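Local coordinates for sugar phosphate isomerase/epimerase (Parabacteroides distasonis, PDB 3OBE), which is probably a sugar phosphate isomerase or epimerase with a xylose isomerase-like TIM-barrel fold, at residues 21-26 with 293-298; 48-53 with 274-279. All coordinates share one frame; numbering follows the deposited sequence. Where two conformers were deposited one is given.

Contacts 1 and 2 adjoin one another, with centres about 5 Å apart. Strand 24-26 lies between strands 52-55 and 273-276 in the barrel sheet. It ties the two contacts together: Gly24 O lies 2.8 Å from Val276 N, and Gln26 N lies 2.8 Å from Val276 O, both probable backbone hydrogen bonds. Met23 of contact 1 also packs against contact 2, its CE 3.2 Å from Gly49 C. Along the chain, contact 2 is nested inside the loop closed by contact 1. An ethanol molecule occupies contact 2. TIM barrels usually carry their active site at the C-terminal ends of the strands, whereas this ethanol sits near the strand starts.

Contact 1 of 2, residues 21-26 with 293-298; sequences KKMGLQ and KSAAYL
Met23, a selenomethionine, reaches across to Ala295 and Leu298 on one face of helix 287-300. Its CG lies anti to the backbone N (chi1 174°), which carries the chain straight out to the helix. A bend at chi3 (78°) then turns the terminal methyl onto Ala295. CE meets Ala295 CB at 3.5 Å, the tightest apolar touch here. SE rests on Leu298, 4.0 Å from both CB and CD1, and the two side chains cross obliquely.

Beside this apolar patch is one polar grip. Lys21 runs extended beyond CG, and its NZ donates to Leu298 O at 3.0 Å. The bond lies in the carbonyl plane, with a C=O...N angle of 150°. Gln299 O and Val304 O also accept from NZ, so the buried ammonium is held by backbone carbonyls near the helix end. A leucine in its place would probably leave these three carbonyls without their shared donor and free the chain end around Val304 to shift.

The solvent side is different: Ala296 points away from the contact, and Lys22 and Lys293 are exposed.

Leu298 also packs on Tyr274 and Val276 of strand 273-276 and on Phe263 of helix 259-269. The contact thus joins the entry to the first barrel strand, 24-26, to the last helix, 287-300.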
# COMPACT_ATOMS: atom_id res chain seq x y z
N LYS A 21 3.95 -18.98 2.96
CA LYS A 21 4.60 -17.73 2.61
C LYS A 21 3.75 -16.57 3.08
O LYS A 21 2.53 -16.61 2.99
CB LYS A 21 4.76 -17.62 1.09
CG LYS A 21 5.65 -18.61 0.49
CD LYS A 21 5.93 -18.27 -1.00
CE LYS A 21 6.50 -19.46 -1.72
NZ LYS A 21 6.75 -19.12 -3.15
N LYS A 22 4.40 -15.53 3.58
CA LYS A 22 3.67 -14.36 4.04
C LYS A 22 3.30 -13.55 2.80
O LYS A 22 4.14 -13.27 1.91
CB LYS A 22 4.48 -13.54 5.05
CG LYS A 22 4.92 -14.30 6.30
CD LYS A 22 3.75 -14.70 7.23
CE LYS A 22 4.18 -15.71 8.34
NZ LYS A 22 3.97 -17.20 7.98
N MSE A 23 2.04 -13.21 2.71
CA MSE A 23 1.51 -12.62 1.50
C MSE A 23 0.30 -11.76 1.83
O MSE A 23 -0.66 -12.21 2.45
CB MSE A 23 1.12 -13.73 0.50
CG MSE A 23 0.43 -13.23 -0.69
SE MSE A 23 0.15 -14.84 -1.84
CE MSE A 23 -1.23 -15.53 -0.98
N GLY A 24 0.35 -10.49 1.41
CA GLY A 24 -0.76 -9.60 1.67
C GLY A 24 -1.66 -9.31 0.49
O GLY A 24 -1.30 -9.50 -0.69
N LEU A 25 -2.84 -8.80 0.83
CA LEU A 25 -3.84 -8.38 -0.16
C LEU A 25 -4.42 -7.06 0.27
O LEU A 25 -4.87 -6.93 1.42
CB LEU A 25 -5.01 -9.40 -0.23
CG LEU A 25 -6.14 -9.03 -1.21
CD1 LEU A 25 -5.67 -9.08 -2.66
CD2 LEU A 25 -7.36 -9.92 -1.06
N GLN A 26 -4.51 -6.11 -0.67
CA GLN A 26 -5.32 -4.91 -0.47
C GLN A 26 -6.77 -5.25 -0.77
O GLN A 26 -7.13 -5.62 -1.87
CB GLN A 26 -4.81 -3.76 -1.34
CG GLN A 26 -5.75 -2.57 -1.54
CD GLN A 26 -6.30 -1.97 -0.25
OE1 GLN A 26 -7.49 -2.10 0.03
NE2 GLN A 26 -5.43 -1.34 0.56
N LYS A 293 -5.97 -16.79 -8.19
CA LYS A 293 -4.99 -17.15 -9.20
C LYS A 293 -3.67 -16.39 -9.00
O LYS A 293 -2.59 -16.95 -9.23
CB LYS A 293 -5.54 -16.95 -10.61
CG LYS A 293 -6.50 -18.12 -10.95
CD LYS A 293 -7.04 -18.08 -12.32
CE LYS A 293 -7.67 -19.46 -12.59
NZ LYS A 293 -8.83 -19.40 -13.39
N SER A 294 -3.75 -15.16 -8.51
CA SER A 294 -2.56 -14.36 -8.14
C SER A 294 -1.83 -15.04 -7.01
O SER A 294 -0.59 -15.24 -7.06
CB SER A 294 -2.95 -12.92 -7.79
OG SER A 294 -3.53 -12.28 -8.91
N ALA A 295 -2.60 -15.47 -6.02
CA ALA A 295 -2.03 -16.19 -4.87
C ALA A 295 -1.34 -17.45 -5.37
O ALA A 295 -0.25 -17.74 -4.90
CB ALA A 295 -3.11 -16.52 -3.80
N ALA A 296 -1.98 -18.19 -6.29
CA ALA A 296 -1.42 -19.46 -6.78
C ALA A 296 -0.04 -19.23 -7.45
O ALA A 296 0.91 -20.02 -7.24
CB ALA A 296 -2.43 -20.19 -7.73
N TYR A 297 0.10 -18.14 -8.17
CA TYR A 297 1.37 -17.79 -8.82
C TYR A 297 2.45 -17.50 -7.78
O TYR A 297 3.58 -17.99 -7.87
CB TYR A 297 1.16 -16.56 -9.69
CG TYR A 297 2.42 -15.95 -10.29
CD1 TYR A 297 3.03 -16.50 -11.41
CD2 TYR A 297 2.98 -14.81 -9.72
CE1 TYR A 297 4.15 -15.92 -11.94
CE2 TYR A 297 4.07 -14.22 -10.26
CZ TYR A 297 4.66 -14.77 -11.36
OH TYR A 297 5.77 -14.15 -11.90
N LEU A 298 2.10 -16.71 -6.79
CA LEU A 298 3.10 -16.26 -5.82
C LEU A 298 3.50 -17.42 -4.92
O LEU A 298 4.67 -17.54 -4.53
CB LEU A 298 2.55 -15.11 -5.00
CG LEU A 298 2.34 -13.80 -5.78
CD1 LEU A 298 1.64 -12.77 -4.88
CD2 LEU A 298 3.70 -13.23 -6.36

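Contact 2 of 2, residues 48-53 with 274-279; sequences AGYTDL and YYVELE. With EOH (ethanol), chain D.
Leu53 and Tyr275 come nearest in backbone, CA to CA 7.4 Å, on parallel strands separated by strand 24-26. The Tyr275 ring bridges part of this gap: its CE1 lies 3.7 Å from Leu53 C, and it meets Asp52 CB obliquely. Tyr275 OH and Asp52 OD2 both bond to Ser93 OG of strand 91-95. Thr51 OG1 donates to Asp52 OD1 at 2.7 Å, and OD1 accepts with its anti lone pair. The carboxylate is therefore held at both oxygens, which fixes its rotation.

Strands 52-55 and 273-276 are the second and eighth of the TIM barrel, closed here through the first. Gly49 ends helix 38-48 in a Schellman motif and leads the chain to Tyr50. There CG is anti to the carbonyl carbon (chi1 -67°), sending the ring across to Val276. Val276 CG2 sits at the ring edge, 4.1 Å from CE1, with the side chains nearly perpendicular. Tyr50 OH bonds to Val291 O of helix 287-300.

Ethanol, probably from the crystallisation liquor, fits between Asp52, Tyr275 and Tyr274. Tyr274 N donates to its oxygen at 3.0 Å and almost straight (171°). That oxygen lies over one face of the Tyr274 ring, while C2 is 3.5 Å from Tyr275 OH.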
# COMPACT_ATOMS: atom_id res chain seq x y z
N ALA A 48 -6.36 -19.64 0.16
CA ALA A 48 -5.47 -19.33 -0.98
C ALA A 48 -4.04 -19.00 -0.59
O ALA A 48 -3.15 -18.93 -1.45
CB ALA A 48 -6.03 -18.18 -1.81
N GLY A 49 -3.81 -18.77 0.70
CA GLY A 49 -2.48 -18.48 1.19
C GLY A 49 -2.21 -17.08 1.66
O GLY A 49 -1.10 -16.78 2.10
N TYR A 50 -3.21 -16.18 1.55
CA TYR A 50 -3.03 -14.86 2.11
C TYR A 50 -2.91 -14.92 3.61
O TYR A 50 -3.63 -15.67 4.28
CB TYR A 50 -4.15 -13.88 1.68
CG TYR A 50 -4.11 -13.57 0.20
CD1 TYR A 50 -3.16 -12.64 -0.34
CD2 TYR A 50 -4.97 -14.22 -0.69
CE1 TYR A 50 -3.10 -12.38 -1.67
CE2 TYR A 50 -4.91 -13.95 -2.06
CZ TYR A 50 -3.97 -13.03 -2.54
OH TYR A 50 -3.86 -12.77 -3.89
N THR A 51 -1.97 -14.14 4.14
CA THR A 51 -1.71 -14.04 5.58
C THR A 51 -2.05 -12.63 6.15
O THR A 51 -2.37 -12.50 7.34
CB THR A 51 -0.21 -14.36 5.92
OG1 THR A 51 0.61 -13.45 5.19
CG2 THR A 51 0.12 -15.83 5.57
N ASP A 52 -2.01 -11.61 5.30
CA ASP A 52 -2.05 -10.25 5.70
C ASP A 52 -3.03 -9.46 4.83
O ASP A 52 -3.13 -9.72 3.64
CB ASP A 52 -0.68 -9.64 5.52
CG ASP A 52 0.26 -10.02 6.62
OD1 ASP A 52 0.71 -11.20 6.66
OD2 ASP A 52 0.51 -9.15 7.49
N LEU A 53 -3.71 -8.51 5.44
CA LEU A 53 -4.60 -7.59 4.73
C LEU A 53 -4.15 -6.16 4.90
O LEU A 53 -3.75 -5.74 5.99
CB LEU A 53 -6.02 -7.72 5.27
CG LEU A 53 -6.68 -9.11 5.17
CD1 LEU A 53 -8.16 -9.07 5.71
CD2 LEU A 53 -6.64 -9.71 3.77
N TYR A 274 4.54 -7.15 1.34
CA TYR A 274 3.85 -6.68 0.17
C TYR A 274 2.36 -7.00 0.16
O TYR A 274 1.90 -7.95 0.80
CB TYR A 274 4.48 -7.25 -1.10
CG TYR A 274 4.27 -8.74 -1.28
CD1 TYR A 274 3.17 -9.25 -1.93
CD2 TYR A 274 5.22 -9.65 -0.79
CE1 TYR A 274 2.99 -10.62 -2.10
CE2 TYR A 274 5.02 -11.02 -0.91
CZ TYR A 274 3.93 -11.48 -1.58
OH TYR A 274 3.82 -12.85 -1.72
N TYR A 275 1.62 -6.19 -0.57
CA TYR A 275 0.20 -6.41 -0.76
C TYR A 275 -0.12 -6.46 -2.23
O TYR A 275 0.26 -5.57 -3.01
CB TYR A 275 -0.62 -5.31 -0.07
CG TYR A 275 -0.29 -5.24 1.39
CD1 TYR A 275 -0.95 -6.04 2.31
CD2 TYR A 275 0.70 -4.37 1.86
CE1 TYR A 275 -0.61 -5.99 3.69
CE2 TYR A 275 1.06 -4.34 3.18
CZ TYR A 275 0.39 -5.13 4.10
OH TYR A 275 0.78 -5.09 5.43
N VAL A 276 -0.84 -7.53 -2.59
CA VAL A 276 -1.42 -7.68 -3.91
C VAL A 276 -2.62 -6.74 -4.10
O VAL A 276 -3.46 -6.58 -3.19
CB VAL A 276 -1.88 -9.15 -4.11
CG1 VAL A 276 -2.64 -9.34 -5.39
CG2 VAL A 276 -0.66 -10.10 -4.06
N GLU A 277 -2.73 -6.18 -5.29
CA GLU A 277 -3.94 -5.47 -5.68
C GLU A 277 -4.31 -5.81 -7.11
O GLU A 277 -3.44 -5.95 -7.97
CB GLU A 277 -3.80 -3.96 -5.53
CG GLU A 277 -5.14 -3.22 -5.81
CD GLU A 277 -5.27 -1.84 -5.20
OE1 GLU A 277 -4.34 -1.39 -4.51
OE2 GLU A 277 -6.34 -1.23 -5.42
N LEU A 278 -5.61 -5.92 -7.36
CA LEU A 278 -6.18 -6.06 -8.69
C LEU A 278 -7.26 -5.01 -8.90
O LEU A 278 -8.03 -4.72 -8.00
CB LEU A 278 -6.83 -7.41 -8.93
CG LEU A 278 -5.97 -8.64 -9.22
CD1 LEU A 278 -5.07 -9.02 -8.08
CD2 LEU A 278 -6.84 -9.83 -9.70
N GLU A 279 -7.23 -4.44 -10.10
CA GLU A 279 -8.32 -3.61 -10.57
C GLU A 279 -9.45 -4.51 -11.08
O GLU A 279 -9.31 -5.74 -11.11
CB GLU A 279 -7.81 -2.62 -11.61
CG GLU A 279 -7.44 -3.24 -12.95
CD GLU A 279 -6.83 -2.21 -13.87
OE1 GLU A 279 -5.63 -1.90 -13.70
OE2 GLU A 279 -7.58 -1.69 -14.74
C1 EOH D . 2.78 -9.48 3.93
C2 EOH D . 2.37 -8.08 4.37
O EOH D . 3.77 -9.59 2.91